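Local coordinates for ABC transporter substrate-binding protein-branched chain amino acid transport (Streptococcus pneumoniae, PDB 4GNR) that binds isoleucine and probably delivers branched-chain amino acids to an ABC transporter as its substrate-binding component, at residues N69-S74 / T96-P101; G130-N135 / Y249-F254; N214-M219 / K223-G228. All coordinates share one frame; numbering follows the deposited sequence. Where two conformers were deposited one is given.

Contact 1. Residues N69-S74 / T96-P101; sequences NLVTQS and TKAGVP
Val-71, in the last turn of helix 60-72, sends its two methyls to different partners near the C-terminal end of helix 85-97: CG2 presses on Ala-98 and CG1 on Val-100. The Ala-98 side is the tight one. Val-71 CG2 and Ala-98 CB lie 3.5 Å apart, closer than carbons usually pack, and Val-71 CB itself stands 3.7 Å from the same Ala-98 CB. With chi1 at -56° the CG2 methyl of Val-71 is wedged between its own backbone N and carbonyl carbon, while CG1 lies anti to the carbonyl carbon and faces Val-100. There the fit is more relaxed: Val-71 CG1 approaches Val-100 CB at 3.8 Å, and the two valines slide past each other in opposite directions, so several carbons share the contact. Both valines are buried, whereas Ala-98 is partly exposed and stands nearer the solvent side, where Thr-72 and Lys-97 are exposed. Thr-72 OG1 turns back to its own helix and bonds to Thr-68 O. Between the two partners of Val-71 the chain leaves the helix at Gly-99, whose positive phi (65°) belongs to a Schellman motif ending helix 85-97; Gly-99 N bonds to Thr-96 O at 2.9 Å. This turn sets Ala-98 and Val-100 toward the same valine. The contact thus joins the C-terminal ends of two helices of the lobe built on the five-stranded parallel sheet: Leu-70 packs on strand 48-55, Val-100 and Pro-101 meet helix 303-310, and the chain runs on from Pro-101 into strand 102-104.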
loop_
_atom_site.group_PDB
_atom_site.type_symbol
_atom_site.label_atom_id
_atom_site.label_comp_id
_atom_site.label_asym_id
_atom_site.label_seq_id
_atom_site.Cartn_x
_atom_site.Cartn_y
_atom_site.Cartn_z
ATOM N N ASN A 69 -16.288 -15.641 7.009
ATOM C CA ASN A 69 -17.611 -15.560 6.425
ATOM C C ASN A 69 -17.544 -15.595 4.889
ATOM O O ASN A 69 -18.302 -16.338 4.263
ATOM C CB ASN A 69 -18.355 -14.369 7.017
ATOM C CG ASN A 69 -18.527 -14.476 8.550
ATOM O OD1 ASN A 69 -18.340 -15.533 9.172
ATOM N ND2 ASN A 69 -18.911 -13.357 9.149
ATOM N N LEU A 70 -16.598 -14.860 4.283
ATOM C CA LEU A 70 -16.462 -14.868 2.828
ATOM C C LEU A 70 -16.225 -16.275 2.270
ATOM O O LEU A 70 -16.806 -16.656 1.249
ATOM C CB LEU A 70 -15.307 -13.969 2.358
ATOM C CG LEU A 70 -15.566 -12.466 2.363
ATOM C CD1 LEU A 70 -14.282 -11.695 2.079
ATOM C CD2 LEU A 70 -16.652 -12.099 1.342
ATOM N N VAL A 71 -15.340 -17.029 2.912
ATOM C CA VAL A 71 -14.955 -18.323 2.363
ATOM C C VAL A 71 -15.864 -19.476 2.723
ATOM O O VAL A 71 -15.896 -20.466 2.006
ATOM C CB VAL A 71 -13.455 -18.656 2.667
ATOM C CG1 VAL A 71 -12.545 -17.532 2.138
ATOM C CG2 VAL A 71 -13.179 -18.933 4.130
ATOM N N THR A 72 -16.598 -19.370 3.828
ATOM C CA THR A 72 -17.471 -20.464 4.265
ATOM C C THR A 72 -18.969 -20.201 4.118
ATOM O O THR A 72 -19.724 -21.135 4.034
ATOM C CB THR A 72 -17.247 -20.843 5.752
ATOM O OG1 THR A 72 -17.696 -19.786 6.603
ATOM C CG2 THR A 72 -15.822 -21.233 6.034
ATOM N N GLN A 73 -19.410 -18.958 4.196
ATOM C CA GLN A 73 -20.847 -18.618 4.099
ATOM C C GLN A 73 -21.150 -18.160 2.683
ATOM O O GLN A 73 -22.005 -18.687 1.996
ATOM C CB GLN A 73 -21.219 -17.539 5.126
ATOM C CG GLN A 73 -21.017 -17.958 6.564
ATOM C CD GLN A 73 -22.056 -18.954 7.033
ATOM O OE1 GLN A 73 -23.115 -19.135 6.423
ATOM N NE2 GLN A 73 -21.791 -19.552 8.187
ATOM N N SER A 74 -20.396 -17.170 2.242
ATOM C CA SER A 74 -20.526 -16.656 0.883
ATOM C C SER A 74 -19.906 -17.633 -0.141
ATOM O O SER A 74 -20.202 -17.599 -1.311
ATOM C CB SER A 74 -19.841 -15.303 0.744
ATOM O OG SER A 74 -20.411 -14.319 1.602
ATOM N N THR A 96 -6.829 -19.861 4.188
ATOM C CA THR A 96 -6.081 -21.101 3.989
ATOM C C THR A 96 -6.890 -22.338 4.397
ATOM O O THR A 96 -6.861 -23.361 3.710
ATOM C CB THR A 96 -4.752 -21.026 4.731
ATOM O OG1 THR A 96 -4.002 -19.927 4.204
ATOM C CG2 THR A 96 -3.957 -22.312 4.560
ATOM N N LYS A 97 -7.588 -22.244 5.519
ATOM C CA LYS A 97 -8.401 -23.371 5.986
ATOM C C LYS A 97 -9.411 -23.831 4.962
ATOM O O LYS A 97 -9.712 -25.016 4.870
ATOM C CB LYS A 97 -9.117 -23.046 7.298
ATOM C CG LYS A 97 -8.173 -23.087 8.482
ATOM C CD LYS A 97 -8.835 -22.878 9.816
ATOM C CE LYS A 97 -9.405 -21.514 9.905
ATOM N NZ LYS A 97 -9.961 -21.208 11.248
ATOM N N ALA A 98 -9.939 -22.877 4.209
ATOM C CA ALA A 98 -10.940 -23.144 3.165
ATOM C C ALA A 98 -10.310 -23.394 1.798
ATOM O O ALA A 98 -11.020 -23.637 0.830
ATOM C CB ALA A 98 -11.931 -22.009 3.062
ATOM N N GLY A 99 -8.983 -23.308 1.705
ATOM C CA GLY A 99 -8.289 -23.504 0.428
ATOM C C GLY A 99 -8.624 -22.435 -0.612
ATOM O O GLY A 99 -8.696 -22.725 -1.819
ATOM N N VAL A 100 -8.802 -21.193 -0.147
ATOM C CA VAL A 100 -9.134 -20.059 -1.002
ATOM C C VAL A 100 -7.941 -19.097 -1.068
ATOM O O VAL A 100 -7.479 -18.638 -0.042
ATOM C CB VAL A 100 -10.402 -19.337 -0.463
ATOM C CG1 VAL A 100 -10.664 -18.074 -1.270
ATOM C CG2 VAL A 100 -11.600 -20.268 -0.500
ATOM N N PRO A 101 -7.467 -18.761 -2.281
ATOM C CA PRO A 101 -6.364 -17.817 -2.349
ATOM C C PRO A 101 -6.823 -16.399 -1.978
ATOM O O PRO A 101 -7.902 -15.951 -2.359
ATOM C CB PRO A 101 -5.925 -17.899 -3.824
ATOM C CG PRO A 101 -7.186 -18.283 -4.562
ATOM C CD PRO A 101 -7.924 -19.207 -3.611
#

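Contact 2. Residues G130-N135 / Y249-F254; sequences GKIISN and YFISGF
Ile-251 points its CD1 methyl from strand 248-252 at two successive isoleucines of helix 126-139, Ile-132 and Ile-133. The single methyl touches both: it is 3.9 Å from Ile-132 CG2 and 3.8 Å from Ile-133 CG1. Each helix side chain runs at a slant to that of Ile-251, so the end of the strand residue meets branches along their flanks. Ile-132 leaves the helix toward the strand and offers its short branch, with Ile-251 CD1 also 4.1 Å from Ile-132 CB. Ile-133 starts out alongside the strand, but its long branch swings closer, CG1 lying anti to the carbonyl carbon (chi1 -68°), and its CD1 comes to 4.2 Å from Ile-251 CD1. The extended chain of Ile-251, chi2 -178°, carries its terminal methyl far enough to bridge a backbone gap of 8.0 Å between Ile-133 CA and Ile-251 CA. All three residues are buried, and the contact is wholly apolar. On the other side of the strand Phe-250 faces away from this helix and packs on Met-338 and Met-340 of strand 335-341, while Ile-133 also touches Phe-164 of helix 155-167. Helix against sheet through branched aliphatic side chains is the usual core of an alpha/beta lobe in periplasmic-binding-protein folds; here it lies in the lobe with the mixed sheet, the side chain of Ile-251 being about 9 Å from the bound isoleucine.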
loop_
_atom_site.group_PDB
_atom_site.type_symbol
_atom_site.label_atom_id
_atom_site.label_comp_id
_atom_site.label_asym_id
_atom_site.label_seq_id
_atom_site.Cartn_x
_atom_site.Cartn_y
_atom_site.Cartn_z
ATOM N N GLY A 130 12.877 0.646 3.512
ATOM C CA GLY A 130 13.857 1.279 4.416
ATOM C C GLY A 130 15.197 1.544 3.752
ATOM O O GLY A 130 15.843 2.564 4.010
ATOM N N LYS A 131 15.617 0.620 2.896
ATOM C CA LYS A 131 16.883 0.761 2.155
ATOM C C LYS A 131 16.803 1.926 1.177
ATOM O O LYS A 131 17.727 2.721 1.066
ATOM C CB LYS A 131 17.215 -0.533 1.395
ATOM C CG LYS A 131 17.599 -1.705 2.248
ATOM C CD LYS A 131 17.660 -2.986 1.441
ATOM C CE LYS A 131 18.003 -4.185 2.261
ATOM N NZ LYS A 131 17.840 -5.355 1.382
ATOM N N ILE A 132 15.684 2.000 0.455
ATOM C CA ILE A 132 15.481 3.100 -0.491
ATOM C C ILE A 132 15.476 4.440 0.253
ATOM O O ILE A 132 16.087 5.411 -0.197
ATOM C CB ILE A 132 14.198 2.892 -1.274
ATOM C CG1 ILE A 132 14.414 1.778 -2.320
ATOM C CG2 ILE A 132 13.755 4.199 -1.933
ATOM C CD1 ILE A 132 13.096 1.376 -2.993
ATOM N N ILE A 133 14.753 4.510 1.373
ATOM C CA ILE A 133 14.708 5.755 2.130
ATOM C C ILE A 133 16.128 6.148 2.575
ATOM O O ILE A 133 16.531 7.305 2.452
ATOM C CB ILE A 133 13.707 5.659 3.295
ATOM C CG1 ILE A 133 12.268 5.573 2.748
ATOM C CG2 ILE A 133 13.846 6.861 4.228
ATOM C CD1 ILE A 133 11.223 5.142 3.779
ATOM N N SER A 134 16.872 5.209 3.131
ATOM C CA SER A 134 18.265 5.496 3.536
ATOM C C SER A 134 19.106 6.010 2.358
ATOM O O SER A 134 19.790 7.037 2.455
ATOM C CB SER A 134 18.931 4.264 4.126
ATOM O OG SER A 134 20.254 4.551 4.558
ATOM N N ASN A 135 19.051 5.310 1.227
ATOM C CA ASN A 135 19.832 5.745 0.064
ATOM C C ASN A 135 19.425 7.140 -0.412
ATOM O O ASN A 135 20.266 7.966 -0.750
ATOM C CB ASN A 135 19.648 4.767 -1.114
ATOM C CG ASN A 135 20.222 3.379 -0.873
ATOM O OD1 ASN A 135 21.020 3.158 0.040
ATOM N ND2 ASN A 135 19.827 2.435 -1.733
ATOM N N TYR A 249 8.662 13.883 0.756
ATOM C CA TYR A 249 9.145 12.849 -0.159
ATOM C C TYR A 249 8.602 11.525 0.321
ATOM O O TYR A 249 8.603 11.282 1.526
ATOM C CB TYR A 249 10.675 12.805 -0.165
ATOM C CG TYR A 249 11.284 14.114 -0.607
ATOM C CD1 TYR A 249 11.461 15.153 0.307
ATOM C CD2 TYR A 249 11.664 14.320 -1.920
ATOM C CE1 TYR A 249 11.973 16.378 -0.078
ATOM C CE2 TYR A 249 12.206 15.529 -2.327
ATOM C CZ TYR A 249 12.362 16.558 -1.401
ATOM O OH TYR A 249 12.892 17.779 -1.787
ATOM N N PHE A 250 8.139 10.669 -0.581
ATOM C CA PHE A 250 7.648 9.356 -0.133
ATOM C C PHE A 250 7.661 8.332 -1.261
ATOM O O PHE A 250 7.607 8.653 -2.450
ATOM C CB PHE A 250 6.227 9.433 0.487
ATOM C CG PHE A 250 5.187 10.037 -0.422
ATOM C CD1 PHE A 250 4.963 11.405 -0.411
ATOM C CD2 PHE A 250 4.413 9.253 -1.269
ATOM C CE1 PHE A 250 4.013 11.973 -1.225
ATOM C CE2 PHE A 250 3.461 9.824 -2.091
ATOM C CZ PHE A 250 3.263 11.188 -2.070
ATOM N N ILE A 251 7.701 7.070 -0.849
ATOM C CA ILE A 251 7.706 5.961 -1.774
ATOM C C ILE A 251 6.317 5.668 -2.317
ATOM O O ILE A 251 5.324 5.682 -1.580
ATOM C CB ILE A 251 8.236 4.683 -1.078
ATOM C CG1 ILE A 251 9.689 4.910 -0.685
ATOM C CG2 ILE A 251 8.089 3.463 -1.983
ATOM C CD1 ILE A 251 10.355 3.750 -0.039
ATOM N N SER A 252 6.258 5.393 -3.623
ATOM C CA SER A 252 5.020 4.999 -4.268
ATOM C C SER A 252 5.310 3.884 -5.265
ATOM O O SER A 252 6.404 3.730 -5.770
ATOM C CB SER A 252 4.358 6.163 -4.984
ATOM O OG SER A 252 3.121 5.775 -5.528
ATOM N N GLY A 253 4.277 3.140 -5.620
ATOM C CA GLY A 253 4.375 2.071 -6.616
ATOM C C GLY A 253 3.662 2.392 -7.909
ATOM O O GLY A 253 3.490 1.511 -8.726
ATOM N N PHE A 254 3.302 3.655 -8.097
ATOM C CA PHE A 254 2.564 4.106 -9.275
ATOM C C PHE A 254 2.866 5.577 -9.534
ATOM O O PHE A 254 2.812 6.392 -8.619
ATOM C CB PHE A 254 1.031 3.933 -9.047
ATOM C CG PHE A 254 0.161 4.310 -10.256
ATOM C CD1 PHE A 254 0.199 3.531 -11.391
ATOM C CD2 PHE A 254 -0.692 5.391 -10.251
ATOM C CE1 PHE A 254 -0.556 3.823 -12.508
ATOM C CE2 PHE A 254 -1.469 5.678 -11.377
ATOM C CZ PHE A 254 -1.371 4.888 -12.509
#

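Contact 3. Residues N214-M219 / K223-G228; sequences NQARGM and KPIVGG
Arg-217 reaches from the last turn of helix 206-218 to the backbone carbonyl of Lys-223 and grips that one oxygen end-on with both terminal nitrogens. The NH1 and NH2 atoms of Arg-217 each lie 2.9 Å from Lys-223 O. Because two donors converge on a single acceptor, neither bond is straight: the N-H...O angle is 137° in both. They arrive from the same face of the carbonyl plane, the NH1 donor tilted from it and the NH2 donor well above it, while the oxygen sits somewhat out of the guanidinium plane. The same nitrogens have further carbonyl partners, NH1 in Ile-221 O and NH2 in Ser-246 O, which should fix the rotation of the group and spread its charge over several backbone oxygens. A bend at chi2 (-81°) brings the end of the arginine chain round to Lys-223. Outward from this polar grip, Ile-225 covers one face of the guanidinium: its CD1 lies 3.4 Å above the plane, offset toward the rim, and 3.6 Å from Arg-217 NH1. Ile-225 CG1 also approaches Arg-217 NH2, at 3.7 Å. Beyond the arginine, Ala-216 CB meets the same Ile-225 CD1 more loosely, at 4.1 Å. The contact closes the helix-to-strand connection of the beta-alpha-beta unit 199-201, 206-218, 225-227. Ala-216 also packs on Leu-189 of helix 186-193, Ile-225 on Ile-248 of the adjoining strand 248-252, and strand 225-227 lies between strands 199-201 and 248-252.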
loop_
_atom_site.group_PDB
_atom_site.type_symbol
_atom_site.label_atom_id
_atom_site.label_comp_id
_atom_site.label_asym_id
_atom_site.label_seq_id
_atom_site.Cartn_x
_atom_site.Cartn_y
_atom_site.Cartn_z
ATOM N N ASN A 214 1.723 18.513 9.585
ATOM C CA ASN A 214 0.951 19.690 9.931
ATOM C C ASN A 214 1.546 20.474 11.098
ATOM O O ASN A 214 1.690 21.704 11.075
ATOM C CB ASN A 214 -0.445 19.257 10.331
ATOM C CG ASN A 214 -1.296 20.424 10.675
ATOM O OD1 ASN A 214 -1.421 20.753 11.841
ATOM N ND2 ASN A 214 -1.729 21.170 9.672
ATOM N N GLN A 215 1.820 19.733 12.159
ATOM C CA GLN A 215 2.387 20.306 13.380
ATOM C C GLN A 215 3.856 20.710 13.246
ATOM O O GLN A 215 4.286 21.729 13.810
ATOM C CB GLN A 215 2.148 19.372 14.552
ATOM C CG GLN A 215 0.658 19.284 14.891
ATOM C CD GLN A 215 0.299 18.258 15.947
ATOM O OE1 GLN A 215 0.989 18.110 16.951
ATOM N NE2 GLN A 215 -0.834 17.567 15.734
ATOM N N ALA A 216 4.632 19.930 12.510
ATOM C CA ALA A 216 6.052 20.239 12.309
ATOM C C ALA A 216 6.195 21.549 11.554
ATOM O O ALA A 216 6.902 22.469 11.985
ATOM C CB ALA A 216 6.765 19.094 11.572
ATOM N N ARG A 217 5.518 21.628 10.424
ATOM C CA ARG A 217 5.568 22.837 9.600
ATOM C C ARG A 217 4.993 24.020 10.384
ATOM O O ARG A 217 5.511 25.138 10.319
ATOM C CB ARG A 217 4.809 22.554 8.311
ATOM C CG ARG A 217 5.407 21.412 7.466
ATOM C CD ARG A 217 6.580 21.884 6.646
ATOM N NE ARG A 217 7.162 20.808 5.804
ATOM C CZ ARG A 217 8.259 20.085 6.064
ATOM N NH1 ARG A 217 8.944 20.252 7.181
ATOM N NH2 ARG A 217 8.692 19.215 5.170
ATOM N N GLY A 218 3.939 23.764 11.160
ATOM C CA GLY A 218 3.313 24.823 11.963
ATOM C C GLY A 218 4.278 25.440 12.965
ATOM O O GLY A 218 4.196 26.631 13.271
ATOM N N MET A 219 5.176 24.639 13.515
ATOM C CA MET A 219 6.139 25.179 14.464
ATOM C C MET A 219 7.469 25.588 13.818
ATOM O O MET A 219 8.458 25.842 14.510
ATOM C CB MET A 219 6.347 24.319 15.694
ATOM C CG MET A 219 7.032 23.044 15.412
ATOM S SD MET A 219 7.474 22.134 16.931
ATOM C CE MET A 219 5.854 21.758 17.564
ATOM N N LYS A 223 12.537 21.389 7.058
ATOM C CA LYS A 223 13.370 20.361 6.439
ATOM C C LYS A 223 12.532 19.210 5.869
ATOM O O LYS A 223 11.387 18.980 6.268
ATOM C CB LYS A 223 14.401 19.809 7.430
ATOM C CG LYS A 223 15.605 20.723 7.726
ATOM C CD LYS A 223 16.536 20.928 6.496
ATOM C CE LYS A 223 17.721 21.803 6.772
ATOM N NZ LYS A 223 18.549 21.950 5.543
ATOM N N PRO A 224 13.107 18.476 4.904
ATOM C CA PRO A 224 12.383 17.353 4.310
ATOM C C PRO A 224 11.825 16.365 5.317
ATOM O O PRO A 224 12.492 16.025 6.294
ATOM C CB PRO A 224 13.468 16.680 3.457
ATOM C CG PRO A 224 14.343 17.830 3.012
ATOM C CD PRO A 224 14.413 18.705 4.254
ATOM N N ILE A 225 10.586 15.946 5.055
ATOM C CA ILE A 225 9.883 14.878 5.818
ATOM C C ILE A 225 9.722 13.755 4.779
ATOM O O ILE A 225 9.155 13.991 3.708
ATOM C CB ILE A 225 8.597 15.324 6.466
ATOM C CG1 ILE A 225 8.935 16.374 7.542
ATOM C CG2 ILE A 225 7.869 14.119 7.090
ATOM C CD1 ILE A 225 7.711 17.010 8.157
ATOM N N VAL A 226 10.223 12.560 5.105
ATOM C CA VAL A 226 10.274 11.441 4.174
ATOM C C VAL A 226 9.535 10.243 4.733
ATOM O O VAL A 226 9.744 9.853 5.886
ATOM C CB VAL A 226 11.757 11.073 3.927
ATOM C CG1 VAL A 226 11.889 9.995 2.839
ATOM C CG2 VAL A 226 12.581 12.300 3.545
ATOM N N GLY A 227 8.685 9.661 3.903
ATOM C CA GLY A 227 7.878 8.536 4.322
ATOM C C GLY A 227 7.917 7.359 3.384
ATOM O O GLY A 227 8.454 7.394 2.277
ATOM N N GLY A 228 7.371 6.256 3.906
ATOM C CA GLY A 228 7.142 5.070 3.114
ATOM C C GLY A 228 5.794 5.200 2.377
ATOM O O GLY A 228 5.189 6.270 2.272
#

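From the N terminus, contact 1 comes first and closes a short loop of 21 residues through strand 78-80 and most of helix 85-97, within the lobe of the five-stranded parallel sheet. Residues 130-135 then open contact 2, which closes only at 249-254, after much of the other lobe has been laid down. Contact 3 opens and closes within that long loop, bridging just three residues. Contacts 2 and 3 meet in the mixed sheet, where strands 225-227 and 248-252 are parallel neighbours and Tyr-249 pairs with Ile-225 and Gly-227. Contact 1 stays separate, its centre about 35 Å from that of contact 2, on the opposite side of the chain's centre.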